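Local atomic coordinates of extracellular ligand-binding receptor (Rhodopseudomonas palustris, PDB entry 3UKJ), a protein that probably binds lignin-derived aromatic acids such as p-coumarate and related compounds outside the cytoplasm and delivers them for uptake. Residues A[100-105]-A[112-117]; A[318-323]-A[333-338]; A[10-15]-A[72-77]. All coordinates share one frame; numbering follows the deposited sequence. Where two conformers were deposited one is given.

Interaction 1 of 3, residues A[100-105]-A[112-117]; sequences APLPVT and SVVMPQ. With ENO (3-(4-hydroxy-phenyl)pyruvic acid), chain B.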
ATOM      1  N   ALA A 100       2.648   3.417  -2.237  1.00 11.91           N
ATOM      2  CA  ALA A 100       2.020   3.679  -0.914  1.00 11.82           C
ATOM      3  C   ALA A 100       0.791   4.567  -1.153  1.00 12.82           C
ATOM      4  O   ALA A 100       0.782   5.361  -2.109  1.00 13.52           O
ATOM      5  CB  ALA A 100       3.033   4.415   0.043  1.00 12.30           C
ATOM      6  N   PRO A 101      -0.237   4.453  -0.294  1.00 13.08           N
ATOM      7  CA  PRO A 101      -1.383   5.331  -0.474  1.00 13.93           C
ATOM      8  C   PRO A 101      -0.967   6.786  -0.197  1.00 14.68           C
ATOM      9  O   PRO A 101       0.094   7.061   0.419  1.00 15.48           O
ATOM     10  CB  PRO A 101      -2.378   4.879   0.610  1.00 14.63           C
ATOM     11  CG  PRO A 101      -1.712   3.846   1.411  1.00 15.42           C
ATOM     12  CD  PRO A 101      -0.424   3.465   0.783  1.00 13.77           C
ATOM     13  N   LEU A 102      -1.633   7.691  -0.874  1.00 15.11           N
ATOM     14  CA  LEU A 102      -1.410   9.109  -0.581  1.00 16.76           C
ATOM     15  C   LEU A 102      -2.656   9.942  -0.887  1.00 16.94           C
ATOM     16  O   LEU A 102      -3.546   9.505  -1.643  1.00 16.55           O
ATOM     17  CB  LEU A 102      -0.184   9.650  -1.363  1.00 16.68           C
ATOM     18  CG  LEU A 102      -0.427   9.983  -2.843  1.00 18.16           C
ATOM     19  CD1 LEU A 102       0.751  10.763  -3.405  1.00 18.67           C
ATOM     20  CD2 LEU A 102      -0.675   8.671  -3.631  1.00 18.40           C
ATOM     21  N   PRO A 103      -2.722  11.147  -0.289  1.00 17.95           N
ATOM     22  CA  PRO A 103      -3.799  12.081  -0.601  1.00 18.87           C
ATOM     23  C   PRO A 103      -3.600  12.522  -2.031  1.00 18.24           C
ATOM     24  O   PRO A 103      -2.590  13.152  -2.357  1.00 18.48           O
ATOM     25  CB  PRO A 103      -3.582  13.252   0.377  1.00 19.44           C
ATOM     26  CG  PRO A 103      -2.432  12.847   1.281  1.00 20.01           C
ATOM     27  CD  PRO A 103      -1.706  11.722   0.618  1.00 18.53           C
ATOM     28  N   VAL A 104      -4.562  12.185  -2.877  1.00 18.74           N
ATOM     29  CA  VAL A 104      -4.492  12.564  -4.271  1.00 19.65           C
ATOM     30  C   VAL A 104      -5.257  13.867  -4.469  1.00 19.17           C
ATOM     31  O   VAL A 104      -6.477  13.886  -4.564  1.00 21.50           O
ATOM     32  CB  VAL A 104      -5.056  11.470  -5.221  1.00 20.58           C
ATOM     33  CG1 VAL A 104      -4.959  11.946  -6.656  1.00 23.10           C
ATOM     34  CG2 VAL A 104      -4.270  10.170  -5.049  1.00 20.30           C
ATOM     35  N   THR A 105      -4.519  14.963  -4.432  1.00 17.99           N
ATOM     36  CA  THR A 105      -5.051  16.307  -4.621  1.00 17.14           C
ATOM     37  C   THR A 105      -5.024  16.651  -6.137  1.00 16.48           C
ATOM     38  O   THR A 105      -4.450  15.893  -6.947  1.00 16.45           O
ATOM     39  CB  THR A 105      -4.118  17.292  -3.917  1.00 17.26           C
ATOM     40  OG1 THR A 105      -2.801  17.037  -4.389  1.00 18.10           O
ATOM     41  CG2 THR A 105      -4.121  17.069  -2.371  1.00 18.59           C
ATOM     42  N   SER A 112       0.035  10.808 -11.390  1.00 10.98           N
ATOM     43  CA  SER A 112       0.203   9.665 -10.462  1.00 11.21           C
ATOM     44  C   SER A 112      -0.999   8.731 -10.496  1.00 11.86           C
ATOM     45  O   SER A 112      -2.141   9.194 -10.624  1.00 12.18           O
ATOM     46  CB  SER A 112       0.333  10.170  -9.023  1.00 11.89           C
ATOM     47  OG  SER A 112       1.521  10.918  -8.835  1.00 11.61           O
ATOM     48  N   VAL A 113      -0.709   7.425 -10.498  1.00 11.47           N
ATOM     49  CA  VAL A 113      -1.701   6.380 -10.148  1.00 10.96           C
ATOM     50  C   VAL A 113      -1.137   5.588  -8.998  1.00 10.83           C
ATOM     51  O   VAL A 113       0.057   5.731  -8.624  1.00 11.36           O
ATOM     52  CB  VAL A 113      -2.022   5.407 -11.325  1.00 11.35           C
ATOM     53  CG1 VAL A 113      -2.734   6.129 -12.485  1.00 12.32           C
ATOM     54  CG2 VAL A 113      -0.745   4.687 -11.826  1.00 11.28           C
ATOM     55  N   VAL A 114      -2.047   4.909  -8.302  1.00 11.23           N
ATOM     56  CA  VAL A 114      -1.723   4.325  -6.999  1.00 11.32           C
ATOM     57  C   VAL A 114      -2.024   2.818  -6.954  1.00 11.26           C
ATOM     58  O   VAL A 114      -3.128   2.374  -7.304  1.00 11.98           O
ATOM     59  CB  VAL A 114      -2.453   5.088  -5.850  1.00 11.44           C
ATOM     60  CG1 VAL A 114      -1.994   4.617  -4.474  1.00 12.93           C
ATOM     61  CG2 VAL A 114      -2.260   6.587  -5.992  1.00 12.50           C
HETATM   62  N   MSE A 115      -1.013   2.045  -6.571  1.00 10.56           N
HETATM   63  CA  MSE A 115      -1.184   0.578  -6.471  1.00 11.06           C
HETATM   64  C   MSE A 115      -1.919   0.154  -5.185  1.00 11.30           C
HETATM   65  O   MSE A 115      -2.894  -0.589  -5.259  1.00 11.28           O
HETATM   66  CB  MSE A 115       0.173  -0.182  -6.619  1.00 11.41           C
HETATM   67  CG  MSE A 115       0.900  -0.089  -8.019  1.00 12.03           C
HETATM   68 SE   MSE A 115      -0.269  -0.809  -9.414  0.75 14.62          SE
HETATM   69  CE  MSE A 115      -1.090   0.756  -9.950  1.00 13.38           C
ATOM     70  N   PRO A 116      -1.498   0.658  -4.012  1.00 11.36           N
ATOM     71  CA  PRO A 116      -2.252   0.197  -2.826  1.00 11.95           C
ATOM     72  C   PRO A 116      -3.697   0.629  -2.835  1.00 12.16           C
ATOM     73  O   PRO A 116      -4.033   1.693  -3.361  1.00 12.13           O
ATOM     74  CB  PRO A 116      -1.548   0.873  -1.655  1.00 13.10           C
ATOM     75  CG  PRO A 116      -0.369   1.454  -2.165  1.00 13.12           C
ATOM     76  CD  PRO A 116      -0.246   1.335  -3.626  1.00 10.61           C
ATOM     77  N   GLN A 117      -4.501  -0.105  -2.062  1.00 11.52           N
ATOM     78  CA  GLN A 117      -5.938   0.171  -1.994  1.00 10.02           C
ATOM     79  C   GLN A 117      -6.158   1.513  -1.273  1.00 10.19           C
ATOM     80  O   GLN A 117      -5.353   1.873  -0.389  1.00 10.17           O
ATOM     81  CB  GLN A 117      -6.621  -0.921  -1.184  1.00 10.42           C
ATOM     82  CG  GLN A 117      -6.660  -2.293  -1.908  1.00 10.83           C
ATOM     83  CD  GLN A 117      -5.379  -3.109  -1.787  1.00 10.69           C
ATOM     84  OE1 GLN A 117      -4.445  -2.755  -1.050  1.00 12.37           O
ATOM     85  NE2 GLN A 117      -5.310  -4.208  -2.578  1.00 13.36           N
TER
HETATM   86  O4  ENO B 401       1.691   4.249   3.286  1.00 18.93           O
HETATM   87  C9  ENO B 401       1.880   0.908   2.226  1.00 15.54           C
HETATM   88  C8  ENO B 401       1.152   0.120   1.316  1.00 14.56           C
HETATM   89  C7  ENO B 401      -0.162  -0.206   1.650  1.00 16.04           C
HETATM   90  C6  ENO B 401      -0.764   0.222   2.841  1.00 14.44           C
HETATM   91  C5  ENO B 401      -0.081   1.079   3.685  1.00 15.56           C
HETATM   92  C4  ENO B 401       1.259   1.371   3.410  1.00 16.18           C
HETATM   93  O3  ENO B 401      -0.860  -1.041   0.837  1.00 21.48           O
HETATM   94  C3  ENO B 401       2.039   2.146   4.452  1.00 17.74           C
HETATM   95  C2  ENO B 401       2.045   3.658   4.321  1.00 17.88           C
HETATM   96  C1  ENO B 401       2.748   4.427   5.362  1.00 16.49           C
HETATM   97  O2  ENO B 401       2.847   5.630   5.174  1.00 14.95           O
HETATM   98  O1  ENO B 401       3.191   3.896   6.414  1.00 14.91           O
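Pro101 and Pro116 meet at about a right angle beside the bound 3-(4-hydroxy-phenyl)pyruvic acid, a worked example of a ligand wall built from a loop and the end of an edge strand that grip each other by apolar contact alone. Pro101 CD lies 3.6 Å from Pro116 CG. Pro116 CG also presses on the backbone of the preceding alanine, 3.5 Å from Ala100 C. Each ring reaches the ligand too: Pro101 CD comes to 3.4 Å from the keto oxygen O4, and Pro116 CB to 3.2 Å from the phenol oxygen O3. Ala100 adds its methyl, CB 3.5 Å from O4. Behind the prolines, Val114 sends its two methyls different ways. CG1, anti to the backbone N (chi1 -173°), leans on Ala100 O and Pro101 CA, while CG2 meets Leu102 CD2 at 3.5 Å and, less closely, Val104 CG2. Farther out, Thr79 takes the carbonyl of Pro101, Tyr341 that of Leu102, and Gln282 holds Gln117 OE1. Hydrogen bonds to the ligand come from the side chains of Ser199, Arg174, His286 and Gln282 and from the backbone N of Thr79. The two prolines and Ala100 form part of the ligand pocket of this periplasmic binding protein.

Interaction 2 of 3, residues A[318-323]-A[333-338]; sequences KALLTE and YSFTET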
ATOM      1  N   LYS A 318      -2.087   8.827 -21.133  1.00 14.05           N
ATOM      2  CA  LYS A 318      -3.403   8.691 -21.778  1.00 14.48           C
ATOM      3  C   LYS A 318      -3.832   7.217 -21.841  1.00 15.11           C
ATOM      4  O   LYS A 318      -5.008   6.901 -21.709  1.00 15.74           O
ATOM      5  CB  LYS A 318      -3.395   9.309 -23.177  1.00 15.72           C
ATOM      6  CG  LYS A 318      -3.179  10.839 -23.156  1.00 17.82           C
ATOM      7  CD  LYS A 318      -2.942  11.379 -24.561  1.00 23.26           C
ATOM      8  CE  LYS A 318      -2.700  12.892 -24.560  1.00 26.48           C
ATOM      9  NZ  LYS A 318      -2.394  13.482 -25.912  1.00 27.69           N
ATOM     10  N   ALA A 319      -2.863   6.317 -21.921  1.00 14.76           N
ATOM     11  CA  ALA A 319      -3.165   4.883 -21.922  1.00 14.26           C
ATOM     12  C   ALA A 319      -3.683   4.428 -20.567  1.00 14.66           C
ATOM     13  O   ALA A 319      -4.478   3.493 -20.485  1.00 15.53           O
ATOM     14  CB  ALA A 319      -1.965   4.081 -22.333  1.00 15.51           C
ATOM     15  N   LEU A 320      -3.162   5.024 -19.500  1.00 14.43           N
ATOM     16  CA  LEU A 320      -3.696   4.773 -18.158  1.00 14.43           C
ATOM     17  C   LEU A 320      -5.186   5.075 -18.041  1.00 15.31           C
ATOM     18  O   LEU A 320      -5.899   4.445 -17.214  1.00 14.67           O
ATOM     19  CB  LEU A 320      -2.908   5.538 -17.115  1.00 14.60           C
ATOM     20  CG  LEU A 320      -1.508   4.976 -16.798  1.00 13.55           C
ATOM     21  CD1 LEU A 320      -0.619   5.975 -16.037  1.00 14.33           C
ATOM     22  CD2 LEU A 320      -1.528   3.604 -16.093  1.00 12.77           C
ATOM     23  N   LEU A 321      -5.654   6.045 -18.830  1.00 15.08           N
ATOM     24  CA  LEU A 321      -7.087   6.368 -18.859  1.00 16.72           C
ATOM     25  C   LEU A 321      -7.901   5.439 -19.776  1.00 17.76           C
ATOM     26  O   LEU A 321      -9.078   5.187 -19.522  1.00 19.62           O
ATOM     27  CB  LEU A 321      -7.301   7.834 -19.278  1.00 16.56           C
ATOM     28  CG  LEU A 321      -6.593   8.865 -18.387  1.00 14.99           C
ATOM     29  CD1 LEU A 321      -6.704  10.228 -19.051  1.00 15.36           C
ATOM     30  CD2 LEU A 321      -7.309   8.908 -17.010  1.00 17.25           C
ATOM     31  N   THR A 322      -7.309   4.945 -20.861  1.00 18.47           N
ATOM     32  CA  THR A 322      -8.067   4.159 -21.858  1.00 19.43           C
ATOM     33  C   THR A 322      -8.095   2.643 -21.625  1.00 18.82           C
ATOM     34  O   THR A 322      -9.059   1.964 -22.031  1.00 20.14           O
ATOM     35  CB  THR A 322      -7.611   4.459 -23.308  1.00 19.36           C
ATOM     36  OG1 THR A 322      -6.190   4.264 -23.427  1.00 20.14           O
ATOM     37  CG2 THR A 322      -7.980   5.911 -23.698  1.00 22.09           C
ATOM     38  N   GLU A 323      -7.056   2.133 -20.968  1.00 18.76           N
ATOM     39  CA  GLU A 323      -6.900   0.700 -20.715  1.00 18.22           C
ATOM     40  C   GLU A 323      -7.605   0.337 -19.425  1.00 18.24           C
ATOM     41  O   GLU A 323      -7.066   0.548 -18.351  1.00 21.05           O
ATOM     42  CB  GLU A 323      -5.423   0.319 -20.656  1.00 18.53           C
ATOM     43  CG  GLU A 323      -4.763   0.395 -22.031  1.00 19.03           C
ATOM     44  CD  GLU A 323      -5.497  -0.470 -23.068  1.00 22.52           C
ATOM     45  OE1 GLU A 323      -5.763  -1.661 -22.811  1.00 26.20           O
ATOM     46  OE2 GLU A 323      -5.817   0.049 -24.137  1.00 25.99           O
ATOM     47  N   TYR A 333      -7.609  -3.027 -11.987  1.00 12.49           N
ATOM     48  CA  TYR A 333      -7.474  -1.580 -12.028  1.00 12.37           C
ATOM     49  C   TYR A 333      -8.143  -0.963 -13.240  1.00 12.16           C
ATOM     50  O   TYR A 333      -7.858  -1.363 -14.364  1.00 13.11           O
ATOM     51  CB  TYR A 333      -6.014  -1.193 -12.059  1.00 12.76           C
ATOM     52  CG  TYR A 333      -5.290  -1.480 -10.756  1.00 11.67           C
ATOM     53  CD1 TYR A 333      -5.144  -0.486  -9.787  1.00 12.33           C
ATOM     54  CD2 TYR A 333      -4.768  -2.751 -10.484  1.00 13.00           C
ATOM     55  CE1 TYR A 333      -4.411  -0.717  -8.598  1.00 11.97           C
ATOM     56  CE2 TYR A 333      -4.100  -3.025  -9.286  1.00 13.85           C
ATOM     57  CZ  TYR A 333      -3.968  -2.013  -8.313  1.00 12.33           C
ATOM     58  OH  TYR A 333      -3.298  -2.306  -7.132  1.00 12.57           O
ATOM     59  N   SER A 334      -8.918   0.097 -13.001  1.00 13.62           N
ATOM     60  CA  SER A 334      -9.475   0.950 -14.049  1.00 13.83           C
ATOM     61  C   SER A 334      -9.397   2.412 -13.556  1.00 14.41           C
ATOM     62  O   SER A 334     -10.203   2.835 -12.709  1.00 15.67           O
ATOM     63  CB  SER A 334     -10.928   0.583 -14.352  1.00 14.63           C
ATOM     64  OG  SER A 334     -11.046  -0.717 -14.886  1.00 15.92           O
ATOM     65  N   PHE A 335      -8.430   3.162 -14.082  1.00 14.10           N
ATOM     66  CA  PHE A 335      -8.181   4.510 -13.626  1.00 13.64           C
ATOM     67  C   PHE A 335      -9.022   5.474 -14.428  1.00 15.06           C
ATOM     68  O   PHE A 335      -9.312   5.223 -15.591  1.00 15.63           O
ATOM     69  CB  PHE A 335      -6.706   4.903 -13.763  1.00 13.60           C
ATOM     70  CG  PHE A 335      -5.761   3.942 -13.125  1.00 13.82           C
ATOM     71  CD1 PHE A 335      -5.645   3.860 -11.742  1.00 14.25           C
ATOM     72  CD2 PHE A 335      -5.016   3.071 -13.920  1.00 14.80           C
ATOM     73  CE1 PHE A 335      -4.745   2.970 -11.148  1.00 14.49           C
ATOM     74  CE2 PHE A 335      -4.065   2.224 -13.363  1.00 14.76           C
ATOM     75  CZ  PHE A 335      -3.961   2.121 -11.963  1.00 15.80           C
ATOM     76  N   THR A 336      -9.340   6.611 -13.807  1.00 16.16           N
ATOM     77  CA  THR A 336     -10.015   7.705 -14.482  1.00 17.60           C
ATOM     78  C   THR A 336      -9.281   9.008 -14.148  1.00 17.78           C
ATOM     79  O   THR A 336      -8.333   9.011 -13.354  1.00 18.20           O
ATOM     80  CB  THR A 336     -11.479   7.833 -14.002  1.00 18.54           C
ATOM     81  OG1 THR A 336     -11.484   8.274 -12.639  1.00 19.45           O
ATOM     82  CG2 THR A 336     -12.192   6.482 -14.093  1.00 18.45           C
ATOM     83  N   GLU A 337      -9.743  10.109 -14.729  0.50 18.82           N
ATOM     84  CA  GLU A 337      -9.183  11.427 -14.460  0.50 19.39           C
ATOM     85  C   GLU A 337      -9.294  11.822 -12.984  0.50 19.85           C
ATOM     86  O   GLU A 337      -8.411  12.512 -12.461  0.50 20.46           O
ATOM     87  CB  GLU A 337      -9.841  12.496 -15.356  0.50 19.51           C
ATOM     88  CG  GLU A 337      -9.413  12.418 -16.827  0.50 19.79           C
ATOM     89  CD  GLU A 337      -9.849  13.628 -17.652  0.50 20.32           C
ATOM     90  OE1 GLU A 337     -10.983  14.132 -17.430  0.50 21.74           O
ATOM     91  OE2 GLU A 337      -9.220  13.857 -18.711  0.50 18.46           O
ATOM     92  N   THR A 338     -10.288  11.274 -12.286  1.00 20.35           N
ATOM     93  CA  THR A 338     -10.506  11.616 -10.867  1.00 21.12           C
ATOM     94  C   THR A 338     -10.252  10.459  -9.890  1.00 20.31           C
ATOM     95  O   THR A 338     -10.090  10.691  -8.686  1.00 21.69           O
ATOM     96  CB  THR A 338     -11.926  12.227 -10.607  1.00 21.86           C
ATOM     97  OG1 THR A 338     -12.940  11.269 -10.927  1.00 24.56           O
ATOM     98  CG2 THR A 338     -12.162  13.505 -11.415  1.00 25.29           C
TER
HETATM   99  O   HOH W   1      -8.042   2.647 -16.817  1.00 38.45           O
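The last turn of helix 310-322 runs up to the irregular chain 333-338 with Leu321 opposite Thr336, their CA atoms 5.4 Å apart, and the two backbones are joined through a water instead of directly. That water accepts from Phe335 N at 2.8 Å and lies within donating distance of two carbonyls, 2.8 Å from Leu320 O and 2.8 Å from Glu323 O, though acceptors around it outnumber its protons. Phe335 points its ring into the fold, with Leu320 O at the ring edge, in plane, and 3.7 Å from CD2. Leu320 brings its CD2 methyl to 4.0 Å from Phe335 CE2, the two side chains meeting at a slant; both also pack on Val113 of strand 112-114. Toward the surface, Leu321 CG stands anti to its carbonyl carbon (chi1 -57°), which lets the CD2 methyl rest on the peptide between Thr336 and Glu337, 3.5 Å from Glu337 N. Thr336 OG1 accepts from Thr338 N at 3.2 Å, an ST turn, and is also hydrogen-bonded to Asp339 N. The water thus gives Phe335 N an acceptor and can donate to carbonyls left at the helix end, while the leucines and Phe335 supply the apolar hold.

Interaction 3 of 3, residues A[10-15]-A[72-77]; sequences VGITVT and VIMGSS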
ATOM      1  N   VAL A  10      12.702   2.924 -16.380  1.00 10.98           N
ATOM      2  CA  VAL A  10      11.799   2.984 -15.210  1.00 11.50           C
ATOM      3  C   VAL A  10      12.653   3.258 -13.998  1.00 10.91           C
ATOM      4  O   VAL A  10      13.486   2.437 -13.641  1.00 12.95           O
ATOM      5  CB  VAL A  10      10.975   1.675 -15.010  1.00 10.73           C
ATOM      6  CG1 VAL A  10      10.002   1.826 -13.799  1.00 10.64           C
ATOM      7  CG2 VAL A  10      10.136   1.363 -16.278  1.00 12.47           C
ATOM      8  N   GLY A  11      12.419   4.402 -13.361  1.00 11.79           N
ATOM      9  CA  GLY A  11      13.133   4.763 -12.143  1.00 11.09           C
ATOM     10  C   GLY A  11      12.277   4.403 -10.955  1.00 11.36           C
ATOM     11  O   GLY A  11      11.105   4.782 -10.885  1.00 12.89           O
ATOM     12  N   ILE A  12      12.872   3.699  -9.997  1.00 11.67           N
ATOM     13  CA  ILE A  12      12.119   3.189  -8.844  1.00 11.63           C
ATOM     14  C   ILE A  12      12.844   3.620  -7.591  1.00 11.15           C
ATOM     15  O   ILE A  12      14.036   3.274  -7.397  1.00 12.09           O
ATOM     16  CB  ILE A  12      12.033   1.628  -8.881  1.00 11.26           C
ATOM     17  CG1 ILE A  12      11.453   1.198 -10.227  1.00 13.14           C
ATOM     18  CG2 ILE A  12      11.203   1.158  -7.653  1.00 12.46           C
ATOM     19  CD1 ILE A  12      11.571  -0.287 -10.537  1.00 16.68           C
ATOM     20  N   THR A  13      12.128   4.358  -6.722  1.00 11.33           N
ATOM     21  CA  THR A  13      12.636   4.672  -5.400  1.00 11.60           C
ATOM     22  C   THR A  13      11.765   4.007  -4.305  1.00 11.53           C
ATOM     23  O   THR A  13      10.533   4.142  -4.298  1.00 12.32           O
ATOM     24  CB  THR A  13      12.752   6.210  -5.190  1.00 12.23           C
ATOM     25  OG1 THR A  13      13.316   6.473  -3.909  1.00 13.02           O
ATOM     26  CG2 THR A  13      11.397   6.922  -5.361  1.00 12.90           C
ATOM     27  N   VAL A  14      12.419   3.206  -3.456  1.00 11.42           N
ATOM     28  CA  VAL A  14      11.721   2.473  -2.393  1.00 11.93           C
ATOM     29  C   VAL A  14      12.553   2.530  -1.126  1.00 13.05           C
ATOM     30  O   VAL A  14      13.721   2.947  -1.133  1.00 12.45           O
ATOM     31  CB  VAL A  14      11.412   0.972  -2.794  1.00 12.60           C
ATOM     32  CG1 VAL A  14      10.256   0.959  -3.855  1.00 12.79           C
ATOM     33  CG2 VAL A  14      12.673   0.281  -3.356  1.00 13.87           C
ATOM     34  N   THR A  15      11.970   2.020  -0.055  1.00 13.70           N
ATOM     35  CA  THR A  15      12.525   2.201   1.250  1.00 14.25           C
ATOM     36  C   THR A  15      13.112   0.865   1.729  1.00 14.67           C
ATOM     37  O   THR A  15      12.372  -0.020   2.166  1.00 15.17           O
ATOM     38  CB  THR A  15      11.441   2.705   2.236  1.00 14.05           C
ATOM     39  OG1 THR A  15      10.816   3.916   1.740  1.00 14.40           O
ATOM     40  CG2 THR A  15      12.035   2.925   3.611  1.00 15.01           C
ATOM     41  N   VAL A  72       8.893   6.290 -16.957  1.00 11.83           N
ATOM     42  CA  VAL A  72       7.966   6.096 -15.820  1.00 11.25           C
ATOM     43  C   VAL A  72       8.795   6.127 -14.572  1.00 11.43           C
ATOM     44  O   VAL A  72       9.929   5.639 -14.567  1.00 11.30           O
ATOM     45  CB  VAL A  72       7.236   4.744 -15.923  1.00 11.64           C
ATOM     46  CG1 VAL A  72       6.352   4.488 -14.656  1.00 12.59           C
ATOM     47  CG2 VAL A  72       6.433   4.646 -17.249  1.00 14.54           C
ATOM     48  N   ILE A  73       8.229   6.698 -13.498  1.00 10.62           N
ATOM     49  CA  ILE A  73       8.842   6.576 -12.183  1.00 10.77           C
ATOM     50  C   ILE A  73       7.879   5.908 -11.203  1.00 10.33           C
ATOM     51  O   ILE A  73       6.683   5.795 -11.483  1.00 10.38           O
ATOM     52  CB  ILE A  73       9.400   7.909 -11.619  1.00 11.62           C
ATOM     53  CG1 ILE A  73       8.284   8.934 -11.336  1.00 11.65           C
ATOM     54  CG2 ILE A  73      10.506   8.488 -12.587  1.00 11.58           C
ATOM     55  CD1 ILE A  73       8.801  10.228 -10.665  1.00 12.98           C
HETATM   56  N   MSE A  74       8.450   5.298 -10.177  1.00  9.78           N
HETATM   57  CA  MSE A  74       7.695   4.435  -9.255  1.00  9.76           C
HETATM   58  C   MSE A  74       8.224   4.588  -7.827  1.00 10.76           C
HETATM   59  O   MSE A  74       9.464   4.742  -7.604  1.00 11.38           O
HETATM   60  CB  MSE A  74       7.827   2.972  -9.712  1.00 10.27           C
HETATM   61  CG  MSE A  74       7.047   1.949  -8.911  1.00 13.14           C
HETATM   62 SE   MSE A  74       7.384   0.148  -9.656  0.75 14.56          SE
HETATM   63  CE  MSE A  74       7.502   0.547 -11.432  1.00  6.56           C
ATOM     64  N   GLY A  75       7.293   4.461  -6.862  1.00 10.83           N
ATOM     65  CA  GLY A  75       7.625   4.521  -5.421  1.00 11.35           C
ATOM     66  C   GLY A  75       6.742   5.532  -4.679  1.00 11.63           C
ATOM     67  O   GLY A  75       5.756   6.026  -5.243  1.00 12.34           O
ATOM     68  N   SER A  76       7.050   5.858  -3.420  1.00 11.49           N
ATOM     69  CA  SER A  76       8.000   5.153  -2.572  1.00 11.00           C
ATOM     70  C   SER A  76       7.212   4.156  -1.712  1.00 11.32           C
ATOM     71  O   SER A  76       6.176   3.679  -2.155  1.00 12.03           O
ATOM     72  CB  SER A  76       8.771   6.188  -1.745  1.00  9.98           C
ATOM     73  OG  SER A  76       9.678   5.613  -0.818  1.00 12.12           O
ATOM     74  N   SER A  77       7.781   3.716  -0.592  1.00 10.51           N
ATOM     75  CA  SER A  77       7.187   2.641   0.207  1.00 10.47           C
ATOM     76  C   SER A  77       6.213   3.081   1.282  1.00 11.24           C
ATOM     77  O   SER A  77       5.371   2.291   1.726  1.00 12.27           O
ATOM     78  CB  SER A  77       8.296   1.792   0.837  1.00 10.68           C
ATOM     79  OG  SER A  77       9.137   1.229  -0.177  1.00 11.41           O
TER
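Val72 opens the parallel pairing of strands 10-14 and 72-75, whose axes approach to 4.6 Å, by taking the N-H of Gly11 on its carbonyl oxygen (N to O 3.0 Å). Ile73 turns to the face opposite Val72 and Met74, shared with Thr13, its CA-H facing Gly11 O. That oxygen also receives Met74 N at 2.8 Å, bent at the hydrogen (135°), and Met74 O accepts from Thr13 N at 2.8 Å. The selenomethionine side chain lies alongside Ile12; CG is anti to the backbone N (chi1 -177°) and a bend at chi3 brings CE to 3.7 Å from Val10 CG1. Gly75 has backbone angles that suit a residue without a side chain, and a CB would run into Thr13 O. Past the cis peptide before Ser76, Ser76 OG, Thr13 OG1 and Thr15 OG1 are all hydrogen-bonded to Asp50. Ser77 ends the pairing with its side chain: OG accepts from Thr15 N at 2.9 Å (155°) and is also hydrogen-bonded to Glu27. An alanine here would remove that hydroxyl, and is likely to leave Thr15 N and Glu27 each without this mate. Main-chain pairing thus gives way beyond Gly75 to serine and threonine hydroxyls held by Asp50 and Glu27.

Overall arrangement
Along the chain the order is interaction 3, interaction 1, then interaction 2, one closing before the next opens. Interactions 3 and 1 both reach the same six-stranded sheet, where strands 8-14 and 72-75 are neighbours and 112-114, of interaction 1, is an outermost strand. Their centres lie 13 Å apart, and Ala100 CB packs on the carbonyl oxygens of Ser76 and Ser77. Interaction 2, centred 14 Å from interaction 1, lies beyond that edge strand, the hydroxyl of Tyr333 meeting Met115 O. Interactions 2 and 3 are 20 Å apart between centres, about 7 Å between nearest atoms. Packing thus runs from sheet core through pocket wall to helix 310-322, consistent with one lobe whose loops help line the ligand site.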